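PDB 6EXS: peptide ABC transporter permease from Staphylococcus hominis, which probably moves peptides, including the thioalcohol-conjugated precursors of human axillary malodour, across the cell membrane as a POT family transporter of the major facilitator superfamily. Local coordinates for residues Tyr379-Leu384 with Tyr463-Thr469; Ile293-Leu297 with Ile474-Ile478. All coordinates share one frame; numbering follows the deposited sequence.

Overall arrangement
Both contacts use helix 460-479, which meets a different neighbour at each place and so illustrates how one transmembrane helix adapts to two partners. Interaction 1 (379-384 with 463-469) is buried and sets it against helix 364-389, the axes 7.6 Å apart where a glycine of each helix lies against the other. Interaction 2 (293-297 with 474-478), about 16 Å away between centres, is partly buried and joins it to helix 279-302 across 10.7 Å, a gap spanned by branched aliphatic side chains. Both pairs run nearly antiparallel and neither has a hydrogen bond across it. Aromatic rings and backbone atoms dominate interaction 1, methyl groups interaction 2, and interaction 1 is nested within the chain loop that interaction 2 closes.

Interaction 1: residues Tyr379-Leu384 with Tyr463-Thr469; sequences YILIGL and YFIFLGT. With OLC ((2R)-2,3-dihydroxypropyl (9Z)-octadec-9-enoate), chain F.
A close antiparallel helix pair of the transporter's membrane bundle meets here around the rings of Tyr379 and Phe464. Phe464 turns its edge to Tyr379 in a T-shaped stack, planes at 82°, with CD1 of Phe464 over the centre of the Tyr379 ring and 3.5 Å from CE2 of Tyr379. The tyrosine fits as a knob into the hole formed by Tyr463, Phe464, Leu467 and Gly468, with Leu467 CB at its ring edge. From the same helix as Tyr379, Ile382 sets CG2 over a face of the Phe464 ring, 3.8 Å from its centroid; its chi1 of -164° sends CG1 anti to the backbone N and places CG2 for this CH-pi contact. The close approach of helices 364-389 and 460-479 in this major facilitator fold is consistent with glycine on each side, where a CB would clash: Gly383 CA is 3.8 Å from Phe464 CB, and Gly468 CA is 3.9 Å from Tyr379 CB. Ile380 CD1 comes 3.3 Å from Thr469 OG1 and also nears Ile465 O, which Thr469 OG1 (2.7 Å) and Thr469 N grip from opposite faces. Gln304 OE1 hydrogen-bonds the hydroxyls of Tyr379 and Tyr463, while Leu381 and Leu384 touch the acyl chain of monoolein.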
loop_
_atom_site.group_PDB
_atom_site.type_symbol
_atom_site.label_atom_id
_atom_site.label_comp_id
_atom_site.label_asym_id
_atom_site.label_seq_id
_atom_site.Cartn_x
_atom_site.Cartn_y
_atom_site.Cartn_z
ATOM N N TYR A 379 0.116 -15.420 12.307
ATOM C CA TYR A 379 0.059 -14.771 13.628
ATOM C C TYR A 379 -0.103 -15.800 14.770
ATOM O O TYR A 379 0.477 -15.604 15.833
ATOM C CB TYR A 379 -0.996 -13.651 13.673
ATOM C CG TYR A 379 -0.402 -12.261 13.544
ATOM C CD1 TYR A 379 0.756 -12.037 12.798
ATOM C CD2 TYR A 379 -1.021 -11.159 14.135
ATOM C CE1 TYR A 379 1.304 -10.760 12.676
ATOM C CE2 TYR A 379 -0.490 -9.874 14.006
ATOM C CZ TYR A 379 0.677 -9.683 13.281
ATOM O OH TYR A 379 1.220 -8.433 13.159
ATOM N N ILE A 380 -0.819 -16.921 14.528
ATOM C CA ILE A 380 -0.933 -18.032 15.493
ATOM C C ILE A 380 0.457 -18.694 15.620
ATOM O O ILE A 380 0.868 -19.033 16.728
ATOM C CB ILE A 380 -2.049 -19.052 15.088
ATOM C CG1 ILE A 380 -3.483 -18.438 15.179
ATOM C CG2 ILE A 380 -1.955 -20.381 15.848
ATOM C CD1 ILE A 380 -3.972 -17.916 16.555
ATOM N N LEU A 381 1.190 -18.833 14.492
ATOM C CA LEU A 381 2.543 -19.401 14.452
ATOM C C LEU A 381 3.494 -18.600 15.354
ATOM O O LEU A 381 4.020 -19.182 16.301
ATOM C CB LEU A 381 3.070 -19.494 12.990
ATOM C CG LEU A 381 4.505 -20.023 12.666
ATOM C CD1 LEU A 381 5.591 -18.947 12.802
ATOM C CD2 LEU A 381 4.845 -21.320 13.376
ATOM N N ILE A 382 3.682 -17.276 15.092
ATOM C CA ILE A 382 4.592 -16.424 15.866
ATOM C C ILE A 382 4.137 -16.301 17.350
ATOM O O ILE A 382 4.979 -16.390 18.249
ATOM C CB ILE A 382 4.879 -15.057 15.177
ATOM C CG1 ILE A 382 6.115 -14.352 15.788
ATOM C CG2 ILE A 382 3.658 -14.130 15.126
ATOM C CD1 ILE A 382 7.491 -15.056 15.580
ATOM N N GLY A 383 2.824 -16.199 17.575
ATOM C CA GLY A 383 2.221 -16.167 18.903
ATOM C C GLY A 383 2.550 -17.409 19.705
ATOM O O GLY A 383 2.897 -17.305 20.883
ATOM N N LEU A 384 2.489 -18.592 19.067
ATOM C CA LEU A 384 2.825 -19.862 19.721
ATOM C C LEU A 384 4.327 -20.019 19.977
ATOM O O LEU A 384 4.706 -20.657 20.958
ATOM C CB LEU A 384 2.255 -21.075 18.967
ATOM C CG LEU A 384 0.728 -21.282 19.041
ATOM C CD1 LEU A 384 0.304 -22.440 18.167
ATOM C CD2 LEU A 384 0.242 -21.522 20.480
ATOM N N TYR A 463 -1.418 -10.720 21.883
ATOM C CA TYR A 463 -1.856 -9.869 20.771
ATOM C C TYR A 463 -1.820 -10.655 19.430
ATOM O O TYR A 463 -2.795 -10.608 18.690
ATOM C CB TYR A 463 -1.001 -8.587 20.722
ATOM C CG TYR A 463 -1.190 -7.717 19.494
ATOM C CD1 TYR A 463 -0.396 -7.895 18.360
ATOM C CD2 TYR A 463 -2.102 -6.660 19.494
ATOM C CE1 TYR A 463 -0.537 -7.074 17.241
ATOM C CE2 TYR A 463 -2.231 -5.816 18.391
ATOM C CZ TYR A 463 -1.457 -6.037 17.261
ATOM O OH TYR A 463 -1.574 -5.223 16.164
ATOM N N PHE A 464 -0.722 -11.383 19.143
ATOM C CA PHE A 464 -0.583 -12.202 17.936
ATOM C C PHE A 464 -1.620 -13.332 17.909
ATOM O O PHE A 464 -2.199 -13.591 16.851
ATOM C CB PHE A 464 0.836 -12.797 17.806
ATOM C CG PHE A 464 1.960 -11.841 17.467
ATOM C CD1 PHE A 464 1.902 -11.048 16.327
ATOM C CD2 PHE A 464 3.121 -11.810 18.230
ATOM C CE1 PHE A 464 2.952 -10.184 16.004
ATOM C CE2 PHE A 464 4.178 -10.959 17.895
ATOM C CZ PHE A 464 4.082 -10.143 16.792
ATOM N N ILE A 465 -1.868 -13.985 19.070
ATOM C CA ILE A 465 -2.842 -15.072 19.183
ATOM C C ILE A 465 -4.272 -14.531 19.020
ATOM O O ILE A 465 -5.038 -15.102 18.244
ATOM C CB ILE A 465 -2.634 -15.938 20.468
ATOM C CG1 ILE A 465 -1.218 -16.563 20.482
ATOM C CG2 ILE A 465 -3.704 -17.049 20.592
ATOM C CD1 ILE A 465 -0.662 -16.891 21.872
ATOM N N PHE A 466 -4.613 -13.417 19.706
ATOM C CA PHE A 466 -5.938 -12.778 19.638
ATOM C C PHE A 466 -6.298 -12.320 18.213
ATOM O O PHE A 466 -7.392 -12.625 17.739
ATOM C CB PHE A 466 -6.064 -11.634 20.668
ATOM C CG PHE A 466 -7.237 -10.697 20.488
ATOM C CD1 PHE A 466 -8.536 -11.119 20.756
ATOM C CD2 PHE A 466 -7.042 -9.383 20.075
ATOM C CE1 PHE A 466 -9.622 -10.246 20.589
ATOM C CE2 PHE A 466 -8.128 -8.512 19.911
ATOM C CZ PHE A 466 -9.409 -8.950 20.171
ATOM N N LEU A 467 -5.357 -11.630 17.529
ATOM C CA LEU A 467 -5.507 -11.131 16.159
ATOM C C LEU A 467 -5.560 -12.271 15.147
ATOM O O LEU A 467 -6.364 -12.209 14.215
ATOM C CB LEU A 467 -4.380 -10.149 15.807
ATOM C CG LEU A 467 -4.731 -8.669 15.895
ATOM C CD1 LEU A 467 -4.741 -8.187 17.329
ATOM C CD2 LEU A 467 -3.770 -7.843 15.077
ATOM N N GLY A 468 -4.721 -13.294 15.358
ATOM C CA GLY A 468 -4.658 -14.494 14.530
ATOM C C GLY A 468 -5.961 -15.277 14.540
ATOM O O GLY A 468 -6.466 -15.629 13.470
ATOM N N THR A 469 -6.532 -15.517 15.752
ATOM C CA THR A 469 -7.797 -16.234 16.001
ATOM C C THR A 469 -9.015 -15.476 15.426
ATOM O O THR A 469 -9.855 -16.099 14.759
ATOM C CB THR A 469 -7.969 -16.502 17.509
ATOM O OG1 THR A 469 -6.813 -17.173 18.020
ATOM C CG2 THR A 469 -9.242 -17.289 17.837
HETATM C C18 OLC F . 0.834 -23.448 2.117
HETATM C C10 OLC F . 0.363 -22.683 12.248
HETATM C C9 OLC F . 0.931 -22.764 13.447
HETATM C C17 OLC F . 0.235 -23.878 3.440
HETATM C C11 OLC F . 0.577 -23.589 11.064
HETATM C C8 OLC F . 1.950 -23.775 13.913
HETATM C C24 OLC F . 10.849 -25.097 23.380
HETATM C C16 OLC F . 0.956 -23.313 4.660
HETATM C C12 OLC F . 0.752 -22.846 9.743
HETATM C C7 OLC F . 2.514 -23.469 15.297
HETATM C C15 OLC F . 0.389 -23.818 5.981
HETATM C C13 OLC F . 0.504 -23.715 8.519
HETATM C C6 OLC F . 3.706 -24.329 15.684
HETATM C C14 OLC F . 0.843 -23.038 7.204
HETATM C C5 OLC F . 4.181 -24.144 17.119
HETATM C C4 OLC F . 5.251 -23.079 17.296
HETATM C C3 OLC F . 6.569 -23.600 17.855
HETATM C C2 OLC F . 6.692 -23.485 19.375
HETATM C C21 OLC F . 9.437 -23.673 21.857
HETATM C C1 OLC F . 8.082 -23.738 19.890
HETATM C C22 OLC F . 9.455 -24.795 22.869
HETATM O O19 OLC F . 9.038 -23.982 19.199
HETATM O O25 OLC F . 11.365 -24.039 24.183
HETATM O O23 OLC F . 8.582 -24.491 23.964
HETATM O O20 OLC F . 8.131 -23.650 21.228
#

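Interaction 2: residues Ile293-Leu297 with Ile474-Ile478; sequences ILGML and ITLII
Leu294 and Leu297 meet Ile474, Thr475 and Ile478 and supply most of the surface that helix 279-302 buries here. Both leucines hold CG anti to the carbonyl carbon, and in Leu294 (chi1 -71°) this brings the side-chain end nearer the other helix than its first bond suggests. CD2 of Leu294 packs on Thr475, 3.5 Å from its OG1, and also nears Ile478 CD1, while CD1 of Leu294 meets Ile478 CG2 at 3.9 Å. The side chains of Leu294 and Ile478 lie alongside each other, pointing opposite ways. These neighbours belong to helices 279-302 and 460-479, antiparallel members of the membrane bundle of a major facilitator transporter, and with the axes 10.7 Å apart, side-chain ends do the bridging. Leu297 sends CD1 to CG2 of Ile474, 3.8 Å away, and CD2 to the CD1 methyl of Ile474, thus engaging both branches of the isoleucine. The same Ile474 CG2 lies 4.0 Å from Ile293 CG2, where the two side chains run roughly perpendicular; Ile293 holds that methyl anti to its own N while its longer branch leads away. Thr475 OG1 hydrogen-bonds to Ala471 O within its own helix. Thr372 of helix 364-389 touches Leu297 and Thr475 and is hydrogen-bonded through OG1 to Leu294 O.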
loop_
_atom_site.group_PDB
_atom_site.type_symbol
_atom_site.label_atom_id
_atom_site.label_comp_id
_atom_site.label_asym_id
_atom_site.label_seq_id
_atom_site.Cartn_x
_atom_site.Cartn_y
_atom_site.Cartn_z
ATOM N N ILE A 293 -14.405 -7.514 3.987
ATOM C CA ILE A 293 -14.044 -7.934 5.347
ATOM C C ILE A 293 -12.817 -8.869 5.263
ATOM O O ILE A 293 -11.813 -8.591 5.919
ATOM C CB ILE A 293 -15.241 -8.583 6.123
ATOM C CG1 ILE A 293 -16.565 -7.771 5.992
ATOM C CG2 ILE A 293 -14.897 -8.858 7.597
ATOM C CD1 ILE A 293 -16.587 -6.279 6.535
ATOM N N LEU A 294 -12.879 -9.927 4.415
ATOM C CA LEU A 294 -11.776 -10.869 4.220
ATOM C C LEU A 294 -10.493 -10.161 3.787
ATOM O O LEU A 294 -9.422 -10.462 4.336
ATOM C CB LEU A 294 -12.139 -11.999 3.232
ATOM C CG LEU A 294 -13.159 -13.066 3.696
ATOM C CD1 LEU A 294 -13.355 -14.122 2.629
ATOM C CD2 LEU A 294 -12.735 -13.750 4.984
ATOM N N GLY A 295 -10.626 -9.201 2.857
ATOM C CA GLY A 295 -9.528 -8.373 2.352
ATOM C C GLY A 295 -8.923 -7.475 3.420
ATOM O O GLY A 295 -7.701 -7.354 3.513
ATOM N N MET A 296 -9.781 -6.866 4.253
ATOM C CA MET A 296 -9.389 -5.988 5.354
ATOM C C MET A 296 -8.600 -6.774 6.419
ATOM O O MET A 296 -7.539 -6.310 6.849
ATOM C CB MET A 296 -10.633 -5.321 5.964
ATOM C CG MET A 296 -10.363 -3.965 6.548
ATOM S SD MET A 296 -11.863 -3.048 6.985
ATOM C CE MET A 296 -12.402 -3.968 8.440
ATOM N N LEU A 297 -9.108 -7.978 6.809
ATOM C CA LEU A 297 -8.486 -8.882 7.778
ATOM C C LEU A 297 -7.113 -9.340 7.285
ATOM O O LEU A 297 -6.198 -9.505 8.100
ATOM C CB LEU A 297 -9.367 -10.119 8.058
ATOM C CG LEU A 297 -10.678 -9.955 8.833
ATOM C CD1 LEU A 297 -11.537 -11.172 8.656
ATOM C CD2 LEU A 297 -10.434 -9.697 10.330
ATOM N N ILE A 474 -13.720 -15.272 11.816
ATOM C CA ILE A 474 -14.517 -14.485 10.850
ATOM C C ILE A 474 -14.445 -15.125 9.453
ATOM O O ILE A 474 -15.460 -15.190 8.744
ATOM C CB ILE A 474 -14.143 -12.973 10.834
ATOM C CG1 ILE A 474 -14.215 -12.354 12.242
ATOM C CG2 ILE A 474 -15.036 -12.185 9.850
ATOM C CD1 ILE A 474 -13.484 -11.050 12.377
ATOM N N THR A 475 -13.255 -15.627 9.083
ATOM C CA THR A 475 -13.045 -16.310 7.811
ATOM C C THR A 475 -13.841 -17.609 7.762
ATOM O O THR A 475 -14.492 -17.853 6.754
ATOM C CB THR A 475 -11.555 -16.489 7.505
ATOM O OG1 THR A 475 -10.936 -15.206 7.546
ATOM C CG2 THR A 475 -11.314 -17.111 6.144
ATOM N N LEU A 476 -13.822 -18.413 8.845
ATOM C CA LEU A 476 -14.586 -19.660 8.898
ATOM C C LEU A 476 -16.103 -19.420 8.846
ATOM O O LEU A 476 -16.816 -20.222 8.235
ATOM C CB LEU A 476 -14.203 -20.530 10.105
ATOM C CG LEU A 476 -12.829 -21.202 10.064
ATOM C CD1 LEU A 476 -12.458 -21.737 11.431
ATOM C CD2 LEU A 476 -12.774 -22.319 9.025
ATOM N N ILE A 477 -16.584 -18.299 9.443
ATOM C CA ILE A 477 -18.006 -17.923 9.442
ATOM C C ILE A 477 -18.440 -17.504 8.018
ATOM O O ILE A 477 -19.495 -17.942 7.562
ATOM C CB ILE A 477 -18.355 -16.880 10.554
ATOM C CG1 ILE A 477 -18.076 -17.456 11.962
ATOM C CG2 ILE A 477 -19.820 -16.413 10.455
ATOM C CD1 ILE A 477 -17.749 -16.433 13.018
ATOM N N ILE A 478 -17.608 -16.712 7.308
ATOM C CA ILE A 478 -17.881 -16.267 5.935
ATOM C C ILE A 478 -17.768 -17.441 4.936
ATOM O O ILE A 478 -18.647 -17.584 4.080
ATOM C CB ILE A 478 -17.002 -15.029 5.556
ATOM C CG1 ILE A 478 -17.450 -13.781 6.351
ATOM C CG2 ILE A 478 -16.992 -14.746 4.035
ATOM C CD1 ILE A 478 -16.463 -12.610 6.399
#